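Local coordinates for protein chloramphenicol acetyltransferase (Bacteroides thetaiotaomicron, PDB 2I9D) that probably transfers an acetyl group to the antibiotic chloramphenicol, at residues A[56-61]-A[112-117]; A[102-107]-A[144-149]; A[39-44]-A[50-55]. One frame throughout, in Å; residues are numbered along the deposited sequence.

Contact 1: A[56-61]-A[112-117]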
loop_
_atom_site.group_PDB
_atom_site.type_symbol
_atom_site.label_atom_id
_atom_site.label_comp_id
_atom_site.label_asym_id
_atom_site.label_seq_id
_atom_site.Cartn_x
_atom_site.Cartn_y
_atom_site.Cartn_z
ATOM N N TYR A 56 -10.305 10.782 -16.867
ATOM C CA TYR A 56 -10.279 10.163 -15.539
ATOM C C TYR A 56 -10.000 11.144 -14.408
ATOM O O TYR A 56 -10.466 10.937 -13.288
ATOM C CB TYR A 56 -9.418 8.887 -15.470
ATOM C CG TYR A 56 -7.917 9.017 -15.640
ATOM C CD1 TYR A 56 -7.103 9.593 -14.631
ATOM C CD2 TYR A 56 -7.293 8.488 -16.765
ATOM C CE1 TYR A 56 -5.704 9.668 -14.788
ATOM C CE2 TYR A 56 -5.899 8.556 -16.926
ATOM C CZ TYR A 56 -5.123 9.133 -15.938
ATOM O OH TYR A 56 -3.764 9.187 -16.119
ATOM N N LEU A 57 -9.305 12.239 -14.723
ATOM C CA LEU A 57 -9.088 13.296 -13.746
ATOM C C LEU A 57 -10.437 13.893 -13.343
ATOM O O LEU A 57 -10.722 14.105 -12.143
ATOM C CB LEU A 57 -8.131 14.369 -14.289
ATOM C CG LEU A 57 -7.512 15.324 -13.254
ATOM C CD1 LEU A 57 -6.494 14.554 -12.404
ATOM C CD2 LEU A 57 -6.817 16.551 -13.916
ATOM N N TYR A 58 -11.274 14.143 -14.343
ATOM C CA TYR A 58 -12.620 14.627 -14.086
ATOM C C TYR A 58 -13.446 13.640 -13.251
ATOM O O TYR A 58 -14.095 14.037 -12.267
ATOM C CB TYR A 58 -13.354 14.938 -15.399
ATOM C CG TYR A 58 -14.761 15.407 -15.152
ATOM C CD1 TYR A 58 -14.994 16.654 -14.592
ATOM C CD2 TYR A 58 -15.851 14.589 -15.415
ATOM C CE1 TYR A 58 -16.278 17.105 -14.332
ATOM C CE2 TYR A 58 -17.159 15.033 -15.162
ATOM C CZ TYR A 58 -17.351 16.299 -14.611
ATOM O OH TYR A 58 -18.619 16.779 -14.348
ATOM N N ALA A 59 -13.426 12.369 -13.666
ATOM C CA ALA A 59 -14.166 11.301 -12.978
ATOM C C ALA A 59 -13.840 11.281 -11.495
ATOM O O ALA A 59 -14.740 11.201 -10.653
ATOM C CB ALA A 59 -13.873 9.944 -13.613
ATOM N N VAL A 60 -12.545 11.362 -11.181
ATOM C CA VAL A 60 -12.086 11.317 -9.802
ATOM C C VAL A 60 -12.528 12.585 -9.052
ATOM O O VAL A 60 -13.019 12.505 -7.914
ATOM C CB VAL A 60 -10.533 11.113 -9.738
ATOM C CG1 VAL A 60 -9.960 11.510 -8.354
ATOM C CG2 VAL A 60 -10.160 9.692 -10.090
ATOM N N LEU A 61 -12.347 13.745 -9.692
ATOM C CA LEU A 61 -12.658 15.041 -9.056
ATOM C C LEU A 61 -14.168 15.173 -8.773
ATOM O O LEU A 61 -14.577 15.661 -7.695
ATOM C CB LEU A 61 -12.159 16.220 -9.906
ATOM C CG LEU A 61 -12.237 17.626 -9.292
ATOM C CD1 LEU A 61 -11.446 17.718 -7.989
ATOM C CD2 LEU A 61 -11.750 18.649 -10.267
ATOM N N ASP A 112 -17.478 19.375 -20.454
ATOM C CA ASP A 112 -16.909 20.181 -21.536
ATOM C C ASP A 112 -16.245 21.447 -21.017
ATOM O O ASP A 112 -15.185 21.839 -21.502
ATOM C CB ASP A 112 -17.972 20.552 -22.577
ATOM C CG ASP A 112 -18.614 19.339 -23.224
ATOM O OD1 ASP A 112 -18.028 18.237 -23.162
ATOM O OD2 ASP A 112 -19.713 19.491 -23.809
ATOM N N THR A 113 -16.883 22.079 -20.040
ATOM C CA THR A 113 -16.351 23.273 -19.387
ATOM C C THR A 113 -15.077 22.926 -18.620
ATOM O O THR A 113 -14.056 23.620 -18.762
ATOM C CB THR A 113 -17.393 23.895 -18.412
ATOM O OG1 THR A 113 -18.568 24.242 -19.136
ATOM C CG2 THR A 113 -16.850 25.149 -17.727
ATOM N N PHE A 114 -15.140 21.860 -17.818
ATOM C CA PHE A 114 -13.957 21.379 -17.099
ATOM C C PHE A 114 -12.838 21.045 -18.081
ATOM O O PHE A 114 -11.713 21.505 -17.919
ATOM C CB PHE A 114 -14.266 20.165 -16.196
ATOM C CG PHE A 114 -13.025 19.519 -15.617
ATOM C CD1 PHE A 114 -12.484 19.963 -14.404
ATOM C CD2 PHE A 114 -12.368 18.500 -16.302
ATOM C CE1 PHE A 114 -11.321 19.384 -13.877
ATOM C CE2 PHE A 114 -11.219 17.916 -15.779
ATOM C CZ PHE A 114 -10.689 18.357 -14.571
ATOM N N TYR A 115 -13.175 20.266 -19.109
ATOM C CA TYR A 115 -12.209 19.822 -20.095
ATOM C C TYR A 115 -11.441 20.985 -20.728
ATOM O O TYR A 115 -10.198 20.961 -20.799
ATOM C CB TYR A 115 -12.844 18.952 -21.195
ATOM C CG TYR A 115 -11.761 18.410 -22.095
ATOM C CD1 TYR A 115 -11.125 17.201 -21.792
ATOM C CD2 TYR A 115 -11.296 19.150 -23.205
ATOM C CE1 TYR A 115 -10.087 16.727 -22.571
ATOM C CE2 TYR A 115 -10.244 18.671 -24.007
ATOM C CZ TYR A 115 -9.650 17.455 -23.675
ATOM O OH TYR A 115 -8.612 16.950 -24.428
ATOM N N GLN A 116 -12.181 21.992 -21.198
ATOM C CA GLN A 116 -11.571 23.075 -21.966
ATOM C C GLN A 116 -10.774 24.021 -21.062
ATOM O O GLN A 116 -9.708 24.487 -21.465
ATOM C CB GLN A 116 -12.583 23.766 -22.919
ATOM C CG GLN A 116 -13.334 24.999 -22.401
ATOM C CD GLN A 116 -14.405 25.515 -23.407
ATOM O OE1 GLN A 116 -14.241 25.402 -24.642
ATOM N NE2 GLN A 116 -15.501 26.083 -22.874
ATOM N N GLU A 117 -11.253 24.273 -19.841
ATOM C CA GLU A 117 -10.415 25.001 -18.872
ATOM C C GLU A 117 -9.148 24.222 -18.509
ATOM O O GLU A 117 -8.078 24.821 -18.417
ATOM C CB GLU A 117 -11.176 25.425 -17.615
ATOM C CG GLU A 117 -11.199 26.956 -17.396
ATOM C CD GLU A 117 -10.013 27.485 -16.541
ATOM O OE1 GLU A 117 -10.237 27.826 -15.343
ATOM O OE2 GLU A 117 -8.865 27.573 -17.066
#
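Phe-114 reaches from helix 111-124 to three residues of helix 52-66: Tyr-58, Leu-57 and Leu-61. The aromatic part comes first. Tyr-58 CD1 sits over one face of the Phe-114 ring, displaced toward its rim, and comes within 3.6 Å of Phe-114 CG. The two ring planes are turned 47° from each other, with centroids 5.2 Å apart, so the rings meet obliquely. CB of Tyr-58 adds to the grip, lying 3.7 Å from Phe-114 CE2.

The aliphatic part comes from two leucines one turn apart. Leu-61 CD2 approaches Phe-114 CE1 obliquely at 3.7 Å, while Leu-57 CD2 lies near the ring plane, at the CZ edge, 4.3 Å from Phe-114 CZ. Phe-114 spans the gap between segments 56-61 and 112-117, whose axes approach to 10.8 Å with directions 124° apart, because its ring swings out anti to the main-chain nitrogen (chi1 171°).

The Tyr-58 hydroxyl is hydrogen-bonded to Arg-62 NH1, and its ring meets Phe-111 edge-to-face. Leu-57 and Leu-61 also rest on Met-88 of strand 87-93, while Ala-59 packs on helix 202-216. Between the two helices, then, the contact is apolar and buried, held by shape and dispersion rather than by directed bonds.

Contact 2: A[102-107]-A[144-149]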
loop_
_atom_site.group_PDB
_atom_site.type_symbol
_atom_site.label_atom_id
_atom_site.label_comp_id
_atom_site.label_asym_id
_atom_site.label_seq_id
_atom_site.Cartn_x
_atom_site.Cartn_y
_atom_site.Cartn_z
ATOM N N THR A 102 3.473 20.909 -10.616
ATOM C CA THR A 102 2.142 20.777 -10.032
ATOM C C THR A 102 1.303 22.032 -10.256
ATOM O O THR A 102 1.775 23.158 -10.041
ATOM C CB THR A 102 2.211 20.474 -8.527
ATOM O OG1 THR A 102 3.028 19.325 -8.318
ATOM C CG2 THR A 102 0.826 20.239 -7.917
ATOM N N THR A 103 0.052 21.827 -10.662
ATOM C CA THR A 103 -0.869 22.939 -10.894
ATOM C C THR A 103 -2.322 22.611 -10.543
ATOM O O THR A 103 -2.683 21.443 -10.372
ATOM C CB THR A 103 -0.718 23.500 -12.344
ATOM O OG1 THR A 103 -1.241 24.839 -12.398
ATOM C CG2 THR A 103 -1.394 22.590 -13.376
ATOM N N ARG A 104 -3.135 23.660 -10.429
ATOM C CA ARG A 104 -4.531 23.564 -9.971
ATOM C C ARG A 104 -5.548 23.555 -11.130
ATOM O O ARG A 104 -5.427 24.341 -12.068
ATOM C CB ARG A 104 -4.849 24.708 -9.010
ATOM C CG ARG A 104 -6.227 24.611 -8.327
ATOM C CD ARG A 104 -6.390 25.692 -7.216
ATOM N NE ARG A 104 -7.746 25.684 -6.677
ATOM C CZ ARG A 104 -8.077 25.956 -5.410
ATOM N NH1 ARG A 104 -7.154 26.257 -4.499
ATOM N NH2 ARG A 104 -9.348 25.899 -5.044
ATOM N N PHE A 105 -6.542 22.669 -11.039
ATOM C CA PHE A 105 -7.627 22.584 -12.012
ATOM C C PHE A 105 -8.943 22.784 -11.266
ATOM O O PHE A 105 -9.240 22.042 -10.328
ATOM C CB PHE A 105 -7.645 21.220 -12.753
ATOM C CG PHE A 105 -6.374 20.915 -13.487
ATOM C CD1 PHE A 105 -6.230 21.259 -14.839
ATOM C CD2 PHE A 105 -5.294 20.307 -12.819
ATOM C CE1 PHE A 105 -5.035 20.993 -15.533
ATOM C CE2 PHE A 105 -4.098 20.046 -13.497
ATOM C CZ PHE A 105 -3.968 20.373 -14.855
ATOM N N PRO A 106 -9.722 23.807 -11.655
ATOM C CA PRO A 106 -11.013 24.005 -10.970
ATOM C C PRO A 106 -12.034 22.954 -11.383
ATOM O O PRO A 106 -12.081 22.551 -12.548
ATOM C CB PRO A 106 -11.458 25.407 -11.438
ATOM C CG PRO A 106 -10.810 25.560 -12.822
ATOM C CD PRO A 106 -9.456 24.837 -12.680
ATOM N N TYR A 107 -12.833 22.502 -10.430
ATOM C CA TYR A 107 -13.973 21.670 -10.768
ATOM C C TYR A 107 -15.117 22.449 -11.483
ATOM O O TYR A 107 -15.483 23.559 -11.091
ATOM C CB TYR A 107 -14.492 20.961 -9.520
ATOM C CG TYR A 107 -15.685 20.070 -9.770
ATOM C CD1 TYR A 107 -15.600 18.961 -10.626
ATOM C CD2 TYR A 107 -16.896 20.325 -9.140
ATOM C CE1 TYR A 107 -16.689 18.150 -10.840
ATOM C CE2 TYR A 107 -17.993 19.511 -9.345
ATOM C CZ TYR A 107 -17.892 18.441 -10.193
ATOM O OH TYR A 107 -19.009 17.657 -10.386
ATOM N N TYR A 144 -7.380 23.911 1.860
ATOM C CA TYR A 144 -7.268 22.449 1.800
ATOM C C TYR A 144 -8.442 21.835 1.015
ATOM O O TYR A 144 -8.618 20.615 0.995
ATOM C CB TYR A 144 -7.163 21.831 3.198
ATOM C CG TYR A 144 -5.972 22.266 4.019
ATOM C CD1 TYR A 144 -4.885 22.923 3.435
ATOM C CD2 TYR A 144 -5.908 21.969 5.384
ATOM C CE1 TYR A 144 -3.784 23.313 4.188
ATOM C CE2 TYR A 144 -4.806 22.359 6.145
ATOM C CZ TYR A 144 -3.762 23.049 5.534
ATOM O OH TYR A 144 -2.677 23.427 6.282
ATOM N N GLY A 145 -9.229 22.689 0.368
ATOM C CA GLY A 145 -10.392 22.219 -0.392
ATOM C C GLY A 145 -9.963 21.716 -1.747
ATOM O O GLY A 145 -10.356 22.259 -2.809
ATOM N N LEU A 146 -9.140 20.677 -1.699
ATOM C CA LEU A 146 -8.463 20.122 -2.871
ATOM C C LEU A 146 -8.241 18.617 -2.704
ATOM O O LEU A 146 -8.233 18.115 -1.600
ATOM C CB LEU A 146 -7.076 20.770 -3.032
ATOM C CG LEU A 146 -7.002 22.268 -3.316
ATOM C CD1 LEU A 146 -5.730 22.771 -2.694
ATOM C CD2 LEU A 146 -7.063 22.540 -4.822
ATOM N N ILE A 147 -8.047 17.922 -3.815
ATOM C CA ILE A 147 -7.445 16.579 -3.808
ATOM C C ILE A 147 -6.290 16.668 -4.782
ATOM O O ILE A 147 -6.161 17.679 -5.474
ATOM C CB ILE A 147 -8.439 15.427 -4.156
ATOM C CG1 ILE A 147 -9.088 15.630 -5.544
ATOM C CG2 ILE A 147 -9.499 15.335 -3.072
ATOM C CD1 ILE A 147 -9.875 14.381 -6.072
ATOM N N LEU A 148 -5.415 15.666 -4.776
ATOM C CA LEU A 148 -4.226 15.690 -5.645
ATOM C C LEU A 148 -4.065 14.324 -6.257
ATOM O O LEU A 148 -4.129 13.317 -5.549
ATOM C CB LEU A 148 -2.943 16.093 -4.885
ATOM C CG LEU A 148 -1.640 16.070 -5.723
ATOM C CD1 LEU A 148 -0.636 17.124 -5.241
ATOM C CD2 LEU A 148 -0.996 14.641 -5.748
ATOM N N LEU A 149 -3.875 14.301 -7.571
ATOM C CA LEU A 149 -3.751 13.045 -8.262
ATOM C C LEU A 149 -2.495 13.079 -9.098
ATOM O O LEU A 149 -2.242 14.033 -9.845
ATOM C CB LEU A 149 -5.004 12.696 -9.096
ATOM C CG LEU A 149 -4.965 11.334 -9.819
ATOM C CD1 LEU A 149 -6.356 10.737 -9.939
ATOM C CD2 LEU A 149 -4.324 11.470 -11.232
HETATM O O HOH W 1 -10.594 25.068 -2.703
#
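Arg-104 lays its side chain across Leu-146, the two crossing at about a right angle. From CB the chain runs extended, with CG anti to the backbone N (chi1 -173°), and this carries the charged end along to the start of strand 146-151. Arg-104 CG comes within 4.2 Å of Leu-146 CD2, and CD closes slightly on the same methyl. Arg-104 NE is nearer still, 3.7 Å from Leu-146 CD2. At CZ the methyl stands over the centre of one guanidinium face, with Leu-146 CD2 3.6 Å from Arg-104 CZ.

Arg-104 NH1 still touches that methyl, 3.7 Å from Leu-146 CD2, while it forms salt bridges with Asp-143 and Glu-138; NH2 forms one with Asp-87. Arg-104 NH2 also donates a hydrogen bond to a water 2.8 Å away, and the same water lies 2.8 Å from Gly-145 O and bridges the two. Gly-145 is the centre of an inverse gamma turn just before the strand.

Farther along, Thr-102 CG2 meets Leu-148 CD1 at 4.4 Å, while Thr-102 OG1 is hydrogen-bonded to Pro-131 O. Strand 87-93 lies between strands 100-105 and 146-151 in the mixed sheet, so side chains make this contact across an intervening strand. A leucine in place of Arg-104 would probably leave the carboxylates of Asp-87, Asp-143 and Glu-138 without their shared counter-charge and break the water bridge to Gly-145. One guanidinium thus serves both chemistries: its face packs against a methyl, while its N-H groups answer a cluster of acids.

Contact 3: A[39-44]-A[50-55]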
loop_
_atom_site.group_PDB
_atom_site.type_symbol
_atom_site.label_atom_id
_atom_site.label_comp_id
_atom_site.label_asym_id
_atom_site.label_seq_id
_atom_site.Cartn_x
_atom_site.Cartn_y
_atom_site.Cartn_z
ATOM N N GLY A 39 -12.925 1.559 -20.236
ATOM C CA GLY A 39 -13.009 1.366 -21.688
ATOM C C GLY A 39 -13.833 2.432 -22.408
ATOM O O GLY A 39 -13.427 2.929 -23.459
ATOM N N GLY A 40 -14.990 2.784 -21.832
ATOM C CA GLY A 40 -15.844 3.854 -22.353
ATOM C C GLY A 40 -15.139 5.196 -22.526
ATOM O O GLY A 40 -15.075 5.734 -23.648
ATOM N N ALA A 41 -14.604 5.736 -21.427
ATOM C CA ALA A 41 -13.895 7.019 -21.481
ATOM C C ALA A 41 -12.715 6.987 -22.448
ATOM O O ALA A 41 -12.438 7.972 -23.102
ATOM C CB ALA A 41 -13.466 7.472 -20.105
ATOM N N ARG A 42 -12.038 5.849 -22.575
ATOM C CA ARG A 42 -10.952 5.756 -23.534
ATOM C C ARG A 42 -11.418 5.863 -24.993
ATOM O O ARG A 42 -10.756 6.515 -25.818
ATOM C CB ARG A 42 -10.117 4.500 -23.342
ATOM C CG ARG A 42 -8.654 4.880 -23.333
ATOM C CD ARG A 42 -7.710 3.943 -24.041
ATOM N NE ARG A 42 -6.362 4.093 -23.464
ATOM C CZ ARG A 42 -5.542 5.138 -23.653
ATOM N NH1 ARG A 42 -5.901 6.176 -24.424
ATOM N NH2 ARG A 42 -4.345 5.144 -23.057
ATOM N N GLN A 43 -12.539 5.206 -25.308
ATOM C CA GLN A 43 -13.174 5.345 -26.634
ATOM C C GLN A 43 -13.630 6.775 -26.926
ATOM O O GLN A 43 -13.289 7.335 -27.969
ATOM C CB GLN A 43 -14.345 4.365 -26.803
ATOM C CG GLN A 43 -13.932 3.037 -27.406
ATOM C CD GLN A 43 -13.817 1.926 -26.357
ATOM O OE1 GLN A 43 -14.757 1.129 -26.176
ATOM N NE2 GLN A 43 -12.668 1.877 -25.647
ATOM N N ARG A 44 -14.396 7.349 -26.004
ATOM C CA ARG A 44 -14.841 8.740 -26.093
ATOM C C ARG A 44 -13.711 9.727 -26.283
ATOM O O ARG A 44 -13.860 10.672 -27.051
ATOM C CB ARG A 44 -15.639 9.136 -24.852
ATOM C CG ARG A 44 -16.857 8.289 -24.653
ATOM C CD ARG A 44 -17.822 8.913 -23.686
ATOM N NE ARG A 44 -17.387 8.774 -22.302
ATOM C CZ ARG A 44 -17.577 7.691 -21.558
ATOM N NH1 ARG A 44 -18.192 6.622 -22.061
ATOM N NH2 ARG A 44 -17.150 7.682 -20.300
ATOM N N GLN A 50 -9.421 13.841 -27.666
ATOM C CA GLN A 50 -9.147 14.439 -26.355
ATOM C C GLN A 50 -8.147 13.664 -25.493
ATOM O O GLN A 50 -7.816 12.514 -25.780
ATOM C CB GLN A 50 -10.461 14.595 -25.586
ATOM C CG GLN A 50 -11.397 15.594 -26.220
ATOM C CD GLN A 50 -12.688 15.730 -25.482
ATOM O OE1 GLN A 50 -13.257 16.813 -25.417
ATOM N NE2 GLN A 50 -13.171 14.640 -24.924
ATOM N N SER A 51 -7.676 14.312 -24.427
ATOM C CA SER A 51 -6.781 13.688 -23.458
ATOM C C SER A 51 -7.532 12.717 -22.524
ATOM O O SER A 51 -8.460 13.108 -21.804
ATOM C CB SER A 51 -6.057 14.769 -22.675
ATOM O OG SER A 51 -5.203 14.211 -21.695
ATOM N N PHE A 52 -7.156 11.438 -22.564
ATOM C CA PHE A 52 -7.778 10.443 -21.690
ATOM C C PHE A 52 -7.515 10.794 -20.201
ATOM O O PHE A 52 -8.393 10.633 -19.334
ATOM C CB PHE A 52 -7.255 9.058 -22.057
ATOM C CG PHE A 52 -7.720 7.950 -21.135
ATOM C CD1 PHE A 52 -9.074 7.702 -20.940
ATOM C CD2 PHE A 52 -6.794 7.140 -20.480
ATOM C CE1 PHE A 52 -9.506 6.681 -20.082
ATOM C CE2 PHE A 52 -7.224 6.105 -19.631
ATOM C CZ PHE A 52 -8.585 5.885 -19.446
ATOM N N PHE A 53 -6.315 11.310 -19.932
ATOM C CA PHE A 53 -5.928 11.847 -18.610
ATOM C C PHE A 53 -6.983 12.785 -17.975
ATOM O O PHE A 53 -7.349 12.641 -16.809
ATOM C CB PHE A 53 -4.539 12.519 -18.695
ATOM C CG PHE A 53 -4.189 13.328 -17.486
ATOM C CD1 PHE A 53 -3.828 12.696 -16.277
ATOM C CD2 PHE A 53 -4.244 14.721 -17.525
ATOM C CE1 PHE A 53 -3.514 13.451 -15.140
ATOM C CE2 PHE A 53 -3.916 15.477 -16.396
ATOM C CZ PHE A 53 -3.560 14.836 -15.195
ATOM N N LEU A 54 -7.496 13.726 -18.765
ATOM C CA LEU A 54 -8.502 14.662 -18.297
ATOM C C LEU A 54 -9.860 14.014 -18.092
ATOM O O LEU A 54 -10.648 14.479 -17.254
ATOM C CB LEU A 54 -8.593 15.895 -19.231
ATOM C CG LEU A 54 -7.338 16.790 -19.186
ATOM C CD1 LEU A 54 -7.372 17.865 -20.281
ATOM C CD2 LEU A 54 -7.126 17.390 -17.786
ATOM N N HIS A 55 -10.133 12.940 -18.832
ATOM C CA HIS A 55 -11.360 12.166 -18.610
ATOM C C HIS A 55 -11.383 11.468 -17.244
ATOM O O HIS A 55 -12.372 11.542 -16.543
ATOM C CB HIS A 55 -11.593 11.148 -19.734
ATOM C CG HIS A 55 -12.268 11.717 -20.939
ATOM N ND1 HIS A 55 -13.571 11.401 -21.287
ATOM C CD2 HIS A 55 -11.821 12.578 -21.888
ATOM C CE1 HIS A 55 -13.895 12.044 -22.395
ATOM N NE2 HIS A 55 -12.853 12.765 -22.777
#
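Arg-42 lies across one face of the Phe-52 ring and touches it twice. Its CG stands over the ring centre, 3.7 Å from the centroid and 9° off the normal, a CH-pi contact. The chain then bends at chi2 (-141°), bringing the guanidinium back flat against the same phenyl group, with centres 4.6 Å apart and planes at 25°. Phe-52 CD2 lies over the middle of that guanidinium, 4.0 Å from Arg-42 CZ. The stack is consistent with some cation-pi attraction.

Next to it, Ala-41 puts its CB between the two aromatic side chains, 4.0 Å from Phe-52 CE1 and 4.1 Å from His-55 ND1. Ala-41 O sits over one face of the imidazole, toward its rim. Arg-44 CB approaches the same ring obliquely, 4.2 Å from His-55 CE1.

These residues join two consecutive helices, 39-47 and 52-66, whose connecting loop is only a few residues long. Ser-51 occupies the N-cap position of the second helix.

In the next shell, the Arg-44 guanidinium folds back over its own helix, with Gly-40 C and Ala-41 N beneath one face. Phe-52 meets Tyr-56 edge-to-face and touches Met-189 of strand 186-196, while His-55 also meets the ring of Phe-111. The backbone of Ala-41 is hydrogen-bonded to Leu-216, which fastens helix 39-47 to the C-terminal helix 202-216.

Overall arrangement
Contact 3 closes first along the chain and is followed by contacts 1 and 2, whose segments alternate. Helix 52-66 carries both contact 3, near its start, and contact 1, farther along; their centres are about 10 Å apart, and Tyr-115 OH probably hydrogen-bonds to Ser-51 N between them. Contact 2 lies in the mixed sheet, its centre about 12 Å from that of contact 1. Phe-114 packs on Pro-106 in the loop after strand 100-105, and Val-60 on Ile-147 of the sheet. Contacts 2 and 3 do not touch, their centres about 20 Å apart. Contacts 1 and 3 join helices beside the sheet, while contact 2 joins strands on the face toward helix 133-141, all away from the predicted active-site His-197.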